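Local coordinates for metallo-beta-lactamase (Chryseobacterium indologenes, PDB 3L6N), which hydrolyses the beta-lactam ring of penicillins, cephalosporins and carbapenems with two zinc ions, making its host resistant to these antibiotics, at residues V6-I11 / L15-T20; S30-Y35 / D201-G206; H76-R81 / L168-E173. All blocks are in the same frame, centred on the assembly; numbering follows the deposited sequence. Where two conformers were deposited one is given.

Contact 1. Residues V6-I11 / L15-T20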
loop_
_atom_site.group_PDB
_atom_site.type_symbol
_atom_site.label_atom_id
_atom_site.label_comp_id
_atom_site.label_asym_id
_atom_site.label_seq_id
_atom_site.Cartn_x
_atom_site.Cartn_y
_atom_site.Cartn_z
ATOM N N VAL A 6 3.718 -8.191 -11.463
ATOM C CA VAL A 6 4.035 -9.494 -10.903
ATOM C C VAL A 6 3.123 -9.745 -9.713
ATOM O O VAL A 6 3.123 -8.972 -8.755
ATOM C CB VAL A 6 5.523 -9.548 -10.453
ATOM C CG1 VAL A 6 5.857 -10.862 -9.745
ATOM C CG2 VAL A 6 6.447 -9.349 -11.656
ATOM N N ILE A 7 2.326 -10.806 -9.795
ATOM C CA ILE A 7 1.526 -11.224 -8.645
ATOM C C ILE A 7 2.280 -12.371 -8.005
ATOM O O ILE A 7 2.531 -13.401 -8.638
ATOM C CB ILE A 7 0.094 -11.650 -9.049
ATOM C CG1 ILE A 7 -0.631 -10.470 -9.703
ATOM C CG2 ILE A 7 -0.693 -12.130 -7.815
ATOM C CD1 ILE A 7 -1.949 -10.832 -10.386
ATOM N N GLU A 8 2.666 -12.173 -6.749
ATOM C CA GLU A 8 3.469 -13.154 -6.025
ATOM C C GLU A 8 2.608 -14.311 -5.513
ATOM O O GLU A 8 1.391 -14.170 -5.366
ATOM C CB GLU A 8 4.178 -12.475 -4.851
ATOM C CG GLU A 8 5.083 -11.318 -5.248
ATOM C CD GLU A 8 6.413 -11.747 -5.847
ATOM O OE1 GLU A 8 6.576 -12.939 -6.209
ATOM O OE2 GLU A 8 7.292 -10.862 -5.979
ATOM N N PRO A 9 3.232 -15.470 -5.228
ATOM C CA PRO A 9 2.456 -16.548 -4.603
ATOM C C PRO A 9 1.836 -16.048 -3.297
ATOM O O PRO A 9 2.525 -15.380 -2.515
ATOM C CB PRO A 9 3.514 -17.631 -4.329
ATOM C CG PRO A 9 4.613 -17.321 -5.310
ATOM C CD PRO A 9 4.660 -15.824 -5.341
ATOM N N PRO A 10 0.535 -16.327 -3.083
ATOM C CA PRO A 10 -0.156 -15.698 -1.968
ATOM C C PRO A 10 0.212 -16.263 -0.606
ATOM O O PRO A 10 0.746 -17.391 -0.501
ATOM C CB PRO A 10 -1.636 -15.983 -2.265
ATOM C CG PRO A 10 -1.623 -17.217 -3.130
ATOM C CD PRO A 10 -0.404 -17.027 -3.980
ATOM N N ILE A 11 -0.068 -15.468 0.426
ATOM C CA ILE A 11 -0.005 -15.904 1.810
ATOM C C ILE A 11 -1.376 -16.472 2.166
ATOM O O ILE A 11 -2.396 -15.794 2.012
ATOM C CB ILE A 11 0.358 -14.731 2.775
ATOM C CG1 ILE A 11 1.678 -14.063 2.374
ATOM C CG2 ILE A 11 0.427 -15.219 4.233
ATOM C CD1 ILE A 11 1.526 -12.754 1.630
ATOM N N LEU A 15 -4.226 -13.634 0.474
ATOM C CA LEU A 15 -3.478 -12.383 0.577
ATOM C C LEU A 15 -2.319 -12.353 -0.419
ATOM O O LEU A 15 -1.390 -13.172 -0.351
ATOM C CB LEU A 15 -2.973 -12.147 2.008
ATOM C CG LEU A 15 -2.287 -10.797 2.227
ATOM C CD1 LEU A 15 -3.265 -9.635 1.983
ATOM C CD2 LEU A 15 -1.767 -10.770 3.651
ATOM N N HIS A 16 -2.378 -11.390 -1.333
ATOM C CA HIS A 16 -1.392 -11.304 -2.411
ATOM C C HIS A 16 -0.568 -10.038 -2.354
ATOM O O HIS A 16 -1.100 -8.952 -2.117
ATOM C CB HIS A 16 -2.090 -11.345 -3.777
ATOM C CG HIS A 16 -2.758 -12.652 -4.099
ATOM N ND1 HIS A 16 -3.900 -13.082 -3.454
ATOM C CD2 HIS A 16 -2.467 -13.602 -5.021
ATOM C CE1 HIS A 16 -4.278 -14.245 -3.963
ATOM N NE2 HIS A 16 -3.428 -14.581 -4.918
ATOM N N ILE A 17 0.736 -10.187 -2.590
ATOM C CA ILE A 17 1.639 -9.069 -2.856
ATOM C C ILE A 17 1.671 -8.937 -4.362
ATOM O O ILE A 17 1.792 -9.940 -5.043
ATOM C CB ILE A 17 3.072 -9.383 -2.383
ATOM C CG1 ILE A 17 3.082 -9.629 -0.871
ATOM C CG2 ILE A 17 4.040 -8.256 -2.786
ATOM C CD1 ILE A 17 4.105 -10.687 -0.449
ATOM N N TYR A 18 1.515 -7.725 -4.884
ATOM C CA TYR A 18 1.726 -7.516 -6.318
ATOM C C TYR A 18 2.670 -6.351 -6.580
ATOM O O TYR A 18 2.664 -5.351 -5.864
ATOM C CB TYR A 18 0.409 -7.421 -7.112
ATOM C CG TYR A 18 -0.360 -6.117 -7.038
ATOM C CD1 TYR A 18 -0.231 -5.154 -8.045
ATOM C CD2 TYR A 18 -1.257 -5.864 -6.002
ATOM C CE1 TYR A 18 -0.956 -3.969 -8.013
ATOM C CE2 TYR A 18 -2.000 -4.676 -5.960
ATOM C CZ TYR A 18 -1.842 -3.732 -6.971
ATOM O OH TYR A 18 -2.547 -2.548 -6.948
ATOM N N LYS A 19 3.508 -6.503 -7.599
ATOM C CA LYS A 19 4.530 -5.487 -7.884
ATOM C C LYS A 19 4.186 -4.837 -9.214
ATOM O O LYS A 19 3.843 -5.535 -10.162
ATOM C CB LYS A 19 5.922 -6.121 -8.008
ATOM C CG LYS A 19 6.464 -6.824 -6.781
ATOM C CD LYS A 19 7.891 -7.330 -7.025
ATOM C CE LYS A 19 8.898 -6.191 -7.198
ATOM N NZ LYS A 19 9.330 -5.501 -5.934
ATOM N N THR A 20 4.236 -3.509 -9.263
ATOM C CA THR A 20 4.091 -2.778 -10.534
ATOM C C THR A 20 5.280 -1.856 -10.744
ATOM O O THR A 20 6.016 -1.544 -9.805
ATOM C CB THR A 20 2.765 -1.985 -10.637
ATOM O OG1 THR A 20 2.754 -0.883 -9.722
ATOM C CG2 THR A 20 1.568 -2.901 -10.384
HETATM O O HOH W 1 1.413 -12.874 -2.964
#

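Contact 2. Residues S30-Y35 / D201-G206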
loop_
_atom_site.group_PDB
_atom_site.type_symbol
_atom_site.label_atom_id
_atom_site.label_comp_id
_atom_site.label_asym_id
_atom_site.label_seq_id
_atom_site.Cartn_x
_atom_site.Cartn_y
_atom_site.Cartn_z
ATOM N N SER A 30 10.149 -0.043 -8.916
ATOM C CA SER A 30 9.112 -0.982 -8.533
ATOM C C SER A 30 8.363 -0.423 -7.333
ATOM O O SER A 30 8.926 0.312 -6.509
ATOM C CB SER A 30 9.749 -2.327 -8.178
ATOM O OG SER A 30 8.806 -3.373 -8.213
ATOM N N ALA A 31 7.080 -0.754 -7.251
ATOM C CA ALA A 31 6.287 -0.466 -6.060
ATOM C C ALA A 31 5.560 -1.738 -5.689
ATOM O O ALA A 31 5.018 -2.418 -6.557
ATOM C CB ALA A 31 5.274 0.649 -6.332
ATOM N N ASN A 32 5.545 -2.047 -4.396
ATOM C CA ASN A 32 4.816 -3.209 -3.891
ATOM C C ASN A 32 3.475 -2.797 -3.327
ATOM O O ASN A 32 3.392 -1.910 -2.483
ATOM C CB ASN A 32 5.634 -3.894 -2.801
ATOM C CG ASN A 32 7.017 -4.234 -3.260
ATOM O OD1 ASN A 32 7.198 -4.872 -4.299
ATOM N ND2 ASN A 32 8.018 -3.781 -2.509
ATOM N N SER A 33 2.426 -3.422 -3.845
ATOM C CA SER A 33 1.065 -3.207 -3.359
ATOM C C SER A 33 0.518 -4.564 -2.945
ATOM O O SER A 33 1.224 -5.577 -3.018
ATOM C CB SER A 33 0.212 -2.550 -4.453
ATOM O OG SER A 33 0.672 -1.216 -4.690
ATOM N N MET A 34 -0.726 -4.594 -2.471
ATOM C CA MET A 34 -1.319 -5.869 -2.070
ATOM C C MET A 34 -2.747 -5.960 -2.561
ATOM O O MET A 34 -3.388 -4.947 -2.835
ATOM C CB MET A 34 -1.285 -6.026 -0.540
ATOM C CG MET A 34 0.112 -5.947 0.018
ATOM S SD MET A 34 0.244 -6.504 1.724
ATOM C CE MET A 34 0.272 -8.293 1.519
ATOM N N TYR A 35 -3.243 -7.184 -2.671
ATOM C CA TYR A 35 -4.683 -7.369 -2.757
ATOM C C TYR A 35 -5.163 -8.557 -1.952
ATOM O O TYR A 35 -4.416 -9.490 -1.706
ATOM C CB TYR A 35 -5.181 -7.405 -4.212
ATOM C CG TYR A 35 -4.893 -8.635 -5.059
ATOM C CD1 TYR A 35 -5.600 -9.831 -4.875
ATOM C CD2 TYR A 35 -3.966 -8.573 -6.112
ATOM C CE1 TYR A 35 -5.372 -10.960 -5.709
ATOM C CE2 TYR A 35 -3.725 -9.676 -6.921
ATOM C CZ TYR A 35 -4.424 -10.855 -6.730
ATOM O OH TYR A 35 -4.187 -11.926 -7.556
ATOM N N ASP A 201 10.863 -1.512 -3.987
ATOM C CA ASP A 201 12.048 -2.380 -4.093
ATOM C C ASP A 201 11.778 -3.793 -3.571
ATOM O O ASP A 201 10.630 -4.256 -3.602
ATOM C CB ASP A 201 13.276 -1.701 -3.442
ATOM C CG ASP A 201 13.374 -0.201 -3.780
ATOM O OD1 ASP A 201 13.452 0.146 -4.983
ATOM O OD2 ASP A 201 13.365 0.642 -2.847
ATOM N N GLU A 202 12.818 -4.488 -3.118
ATOM C CA GLU A 202 12.690 -5.876 -2.672
ATOM C C GLU A 202 11.839 -6.035 -1.411
ATOM O O GLU A 202 12.117 -5.400 -0.393
ATOM C CB GLU A 202 14.081 -6.475 -2.425
ATOM C CG GLU A 202 14.693 -7.146 -3.634
ATOM C CD GLU A 202 14.069 -8.511 -3.916
ATOM O OE1 GLU A 202 14.213 -8.999 -5.049
ATOM O OE2 GLU A 202 13.423 -9.087 -3.012
ATOM N N TRP A 203 10.811 -6.885 -1.474
ATOM C CA TRP A 203 10.006 -7.188 -0.289
ATOM C C TRP A 203 10.476 -8.437 0.453
ATOM O O TRP A 203 10.165 -8.614 1.629
ATOM C CB TRP A 203 8.508 -7.297 -0.628
ATOM C CG TRP A 203 8.153 -8.434 -1.552
ATOM C CD1 TRP A 203 8.018 -8.377 -2.910
ATOM C CD2 TRP A 203 7.878 -9.793 -1.180
ATOM N NE1 TRP A 203 7.683 -9.619 -3.410
ATOM C CE2 TRP A 203 7.594 -10.504 -2.370
ATOM C CE3 TRP A 203 7.850 -10.480 0.039
ATOM C CZ2 TRP A 203 7.276 -11.868 -2.372
ATOM C CZ3 TRP A 203 7.548 -11.836 0.037
ATOM C CH2 TRP A 203 7.257 -12.515 -1.160
ATOM N N LYS A 204 11.211 -9.301 -0.243
ATOM C CA LYS A 204 11.763 -10.516 0.360
ATOM C C LYS A 204 12.981 -10.223 1.236
ATOM O O LYS A 204 13.672 -9.215 1.047
ATOM C CB LYS A 204 12.174 -11.511 -0.733
ATOM C CG LYS A 204 11.025 -11.983 -1.602
ATOM C CD LYS A 204 11.530 -12.928 -2.673
ATOM C CE LYS A 204 10.373 -13.518 -3.439
ATOM N NZ LYS A 204 10.828 -14.416 -4.534
ATOM N N GLY A 205 13.235 -11.115 2.187
ATOM C CA GLY A 205 14.504 -11.119 2.916
ATOM C C GLY A 205 14.479 -10.577 4.328
ATOM O O GLY A 205 15.421 -10.796 5.097
ATOM N N GLY A 206 13.419 -9.854 4.680
ATOM C CA GLY A 206 13.293 -9.304 6.027
ATOM C C GLY A 206 14.270 -8.170 6.306
ATOM O O GLY A 206 14.932 -7.662 5.399
HETATM O O HOH W 2 12.724 -0.479 -7.651
#

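Contact 3. Residues H76-R81 / L168-E173. With ZN (zinc ion), chain B; ZN (zinc ion), chain C.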
loop_
_atom_site.group_PDB
_atom_site.type_symbol
_atom_site.label_atom_id
_atom_site.label_comp_id
_atom_site.label_asym_id
_atom_site.label_seq_id
_atom_site.Cartn_x
_atom_site.Cartn_y
_atom_site.Cartn_z
ATOM N N HIS A 76 -1.496 6.164 1.221
ATOM C CA HIS A 76 -1.296 7.628 1.275
ATOM C C HIS A 76 -1.644 8.244 -0.081
ATOM O O HIS A 76 -2.170 7.537 -0.959
ATOM C CB HIS A 76 0.084 8.094 1.856
ATOM C CG HIS A 76 1.296 7.707 1.059
ATOM N ND1 HIS A 76 1.885 6.463 1.153
ATOM C CD2 HIS A 76 2.099 8.443 0.256
ATOM C CE1 HIS A 76 2.962 6.429 0.383
ATOM N NE2 HIS A 76 3.113 7.617 -0.172
ATOM N N SER A 77 -1.395 9.546 -0.250
ATOM C CA SER A 77 -1.957 10.265 -1.396
ATOM C C SER A 77 -1.183 10.157 -2.701
ATOM O O SER A 77 -1.691 10.571 -3.736
ATOM C CB SER A 77 -2.122 11.749 -1.072
ATOM O OG SER A 77 -0.853 12.393 -1.062
ATOM N N HIS A 78 0.032 9.619 -2.648
ATOM C CA HIS A 78 0.921 9.622 -3.808
ATOM C C HIS A 78 0.462 8.721 -4.952
ATOM O O HIS A 78 -0.376 7.836 -4.775
ATOM C CB HIS A 78 2.339 9.236 -3.383
ATOM C CG HIS A 78 3.063 10.308 -2.630
ATOM N ND1 HIS A 78 4.167 10.046 -1.845
ATOM C CD2 HIS A 78 2.852 11.644 -2.556
ATOM C CE1 HIS A 78 4.612 11.184 -1.335
ATOM N NE2 HIS A 78 3.826 12.162 -1.737
ATOM N N ASP A 79 1.026 8.964 -6.130
ATOM C CA ASP A 79 0.622 8.258 -7.364
ATOM C C ASP A 79 0.725 6.737 -7.306
ATOM O O ASP A 79 -0.060 6.041 -7.958
ATOM C CB ASP A 79 1.473 8.727 -8.539
ATOM C CG ASP A 79 1.197 10.155 -8.953
ATOM O OD1 ASP A 79 1.986 10.655 -9.783
ATOM O OD2 ASP A 79 0.230 10.787 -8.484
ATOM N N ASP A 80 1.697 6.229 -6.547
ATOM C CA ASP A 80 1.917 4.787 -6.400
ATOM C C ASP A 80 1.036 4.176 -5.312
ATOM O O ASP A 80 1.164 2.994 -5.001
ATOM C CB ASP A 80 3.407 4.476 -6.123
ATOM C CG ASP A 80 3.924 5.127 -4.850
ATOM O OD1 ASP A 80 3.715 6.337 -4.658
ATOM O OD2 ASP A 80 4.573 4.420 -4.034
ATOM N N ARG A 81 0.119 4.977 -4.777
ATOM C CA ARG A 81 -0.704 4.554 -3.651
ATOM C C ARG A 81 -2.173 4.793 -3.989
ATOM O O ARG A 81 -2.827 3.915 -4.549
ATOM C CB ARG A 81 -0.272 5.281 -2.372
ATOM C CG ARG A 81 1.224 5.148 -2.051
ATOM C CD ARG A 81 1.548 3.846 -1.327
ATOM N NE ARG A 81 1.613 2.694 -2.220
ATOM C CZ ARG A 81 2.121 1.514 -1.871
ATOM N NH1 ARG A 81 2.598 1.335 -0.647
ATOM N NH2 ARG A 81 2.133 0.510 -2.735
ATOM N N LEU A 168 16.736 7.120 1.226
ATOM C CA LEU A 168 15.359 7.250 1.710
ATOM C C LEU A 168 14.333 7.466 0.600
ATOM O O LEU A 168 13.126 7.381 0.843
ATOM C CB LEU A 168 15.254 8.372 2.744
ATOM C CG LEU A 168 15.837 8.127 4.139
ATOM C CD1 LEU A 168 15.794 9.403 4.962
ATOM C CD2 LEU A 168 15.120 6.986 4.859
ATOM N N GLY A 169 14.811 7.740 -0.608
ATOM C CA GLY A 169 13.938 8.012 -1.745
ATOM C C GLY A 169 13.339 9.400 -1.646
ATOM O O GLY A 169 13.975 10.321 -1.119
ATOM N N TYR A 170 12.107 9.544 -2.132
ATOM C CA TYR A 170 11.448 10.845 -2.195
ATOM C C TYR A 170 11.082 11.348 -0.799
ATOM O O TYR A 170 10.203 10.785 -0.143
ATOM C CB TYR A 170 10.205 10.772 -3.088
ATOM C CG TYR A 170 9.448 12.076 -3.191
ATOM C CD1 TYR A 170 9.940 13.139 -3.952
ATOM C CD2 TYR A 170 8.228 12.245 -2.536
ATOM C CE1 TYR A 170 9.232 14.339 -4.054
ATOM C CE2 TYR A 170 7.522 13.441 -2.624
ATOM C CZ TYR A 170 8.024 14.482 -3.381
ATOM O OH TYR A 170 7.314 15.662 -3.466
ATOM N N ILE A 171 11.769 12.402 -0.359
ATOM C CA ILE A 171 11.626 12.908 1.006
ATOM C C ILE A 171 11.127 14.356 1.117
ATOM O O ILE A 171 11.096 14.914 2.217
ATOM C CB ILE A 171 12.941 12.750 1.832
ATOM C CG1 ILE A 171 14.127 13.401 1.102
ATOM C CG2 ILE A 171 13.212 11.280 2.124
ATOM C CD1 ILE A 171 15.177 13.978 2.029
ATOM N N LYS A 172 10.712 14.945 -0.005
ATOM C CA LYS A 172 10.246 16.339 -0.018
ATOM C C LYS A 172 9.036 16.566 0.888
ATOM O O LYS A 172 8.847 17.663 1.419
ATOM C CB LYS A 172 9.916 16.800 -1.444
ATOM C CG LYS A 172 11.069 16.736 -2.442
ATOM C CD LYS A 172 12.108 17.819 -2.197
ATOM C CE LYS A 172 12.607 18.422 -3.511
ATOM N NZ LYS A 172 13.269 17.421 -4.399
ATOM N N GLU A 173 8.228 15.524 1.070
ATOM C CA GLU A 173 7.012 15.620 1.877
ATOM C C GLU A 173 7.102 14.764 3.132
ATOM O O GLU A 173 6.103 14.495 3.789
ATOM C CB GLU A 173 5.778 15.273 1.027
ATOM C CG GLU A 173 5.652 16.209 -0.182
ATOM C CD GLU A 173 4.496 15.891 -1.106
ATOM O OE1 GLU A 173 3.840 14.841 -0.942
ATOM O OE2 GLU A 173 4.236 16.719 -2.003
HETATM ZN ZN ZN B . 4.826 8.260 -1.199
HETATM ZN ZN ZN C . 5.723 4.955 -2.426
HETATM O O HOH W 3 5.217 6.970 -2.554
#

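Contact 1. Residues V6-I11 / L15-T20
Pro10 lies flat against the imidazole of His16 where residues 6-11 run back antiparallel along 15-20, the beta hairpin that edges one of the two sheets of the metallo-beta-lactamase fold. The two side chains point the same way, and Pro10 CB stands 3.5 Å from the centroid of the His16 ring, 13° off its normal, a CH-pi contact over the centre of one face. His16 also stacks on Tyr35 of the next strand, and CG2 of Ile7 comes obliquely to its CD2 at 3.6 Å. On this same side of the hairpin, CG1 of Ile7 reaches CB of Tyr18.

The other side carries Glu8, Ile11, Ile17 and Lys19. CB and CG of Glu8 lie across O and CB of Ile17, and the bend at chi2 (-77°) then turns the carboxylate toward Lys19, OE2 coming to 3.7 Å from Lys19 CD. The charged ends do not pair: Glu8 OE2 accepts from Trp203 NE1 and Lys19 NZ donates to Asn32 OD1. Further along, the side chains of Ile11 and Ile17 touch Leu195 and Ile197 of the second sheet.

Val6 and Lys19 form a hydrogen-bonded pair, as do Ile11 and Leu15, but the register slips by one residue between them, around Pro9 and Pro10, neither of which has a backbone N-H to give. At the slip a water fills in, taking the N-H of Ile17 at 2.8 Å and giving a weak bond to Glu8 O. Beside it, Glu8 N donates to Ile17 O at 2.9 Å.

Contact 2. Residues S30-Y35 / D201-G206
With chi1 at -54°, Asn32 sets its CG beside its own backbone N and opposite the carbonyl carbon, and the carboxamide reaches from the strand toward the loop 201-206. In that loop the first torsion of Trp203 holds its indole between backbone N and carbonyl carbon, so that the pyrrole side of the ring comes close to the same amide. The bond between the segments runs from Asn32 ND2 to Asp201 O, 2.9 Å long and nearly straight at the hydrogen (170°). The acceptor lies in the amide plane, whereas the donor is tilted well out of the carbonyl plane of Asp201.

Both ends of the amide are engaged. ND2 also donates to Pro198 O, and OD1 accepts from Lys19 NZ; together these bonds fix the rotation of the carboxamide and leave little doubt which end is nitrogen. Its plane stands nearly perpendicular to the indole, at 84°, with OD1 approaching Trp203 CD1 obliquely at 3.9 Å. The indole nitrogen is taken by Glu8, while CG of Lys204 lies over one face of the ring, toward its rim.

A second link passes through water, which accepts from Ser30 N at 2.9 Å and donates to Asp201 OD1 at 2.8 Å. Between these links Asp201 N is buried without a partner, 3.7 Å from Ser30 O, an oxygen that instead receives ND1 of the zinc ligand His200. The contact thus fastens strand 27-38 of the first sheet to the loop leaving strand 195-198 of the second, just before helix 208-217, with Trp203 packed on Leu195 and Pro198.

Contact 3. Residues H76-R81 / L168-E173
The zinc-binding loop that follows strand 69-73 meets the active-site loop 168-173 at the metal ligand His78. The imidazole of His78 is held from two edges: ND1 binds the first zinc ion at 2.0 Å, and NE2 donates to Glu173 OE1 at 2.8 Å, with 171° at the hydrogen. Glu173 OE1 lies close to the ring plane, but the bond reaches it from above the carboxylate plane, 40° out of it. Beyond CG the glutamate is extended, which carries its carboxylate across to the ring. A carboxylate here probably makes the imidazole more electron-rich and steadies its orientation at the metal.

Tyr170 adds an offset edge-to-face pair, its CE2 edge turned toward the face of His78, with CE2 3.9 Å from His78 CE1 and the planes 72° apart. Tyr170 and Glu173 are both exposed, so this second shell lies at the surface of the site.

His76 NE2 binds the same zinc ion at 2.1 Å and His139 completes its protein ligands. Asp80 OD2 holds the second zinc ion at 2.0 Å together with Cys158 and His200. One water bridges the two metals and donates to Asp80 OD1, so the carboxylate spans the second zinc ion and the bridging water. In the conformer given, Arg81 NE bonds to Asp80 O and its guanidinium also pairs with Asp46.

His-X-His-X-Asp, here 76-80, is the motif of the metallo-beta-lactamase superfamily; a three-histidine site paired with an Asp-Cys-His site is typical of the dinuclear centre of subclass B1.

Overall arrangement
Contact 1 closes first along the chain; contact 2 then spans 30-35 to 201-206, and both segments of contact 3 fall within that span. Contacts 1 and 2, centres about 8 Å apart, share the first sheet through neighbouring strands 15-24 and 27-38, and Lys19 of contact 1 reaches Asn32 of contact 2. Asn32 O then probably bonds to NH2 of Arg81, in the conformer given, in contact 3, whose centre is about 15 Å away. Contacts 1 and 3, centres about 21 Å apart, lie on opposite sides of the chain's centre without touching. The series leads from the edge hairpin, through the junction of the two sheets, to the zinc site held by loops.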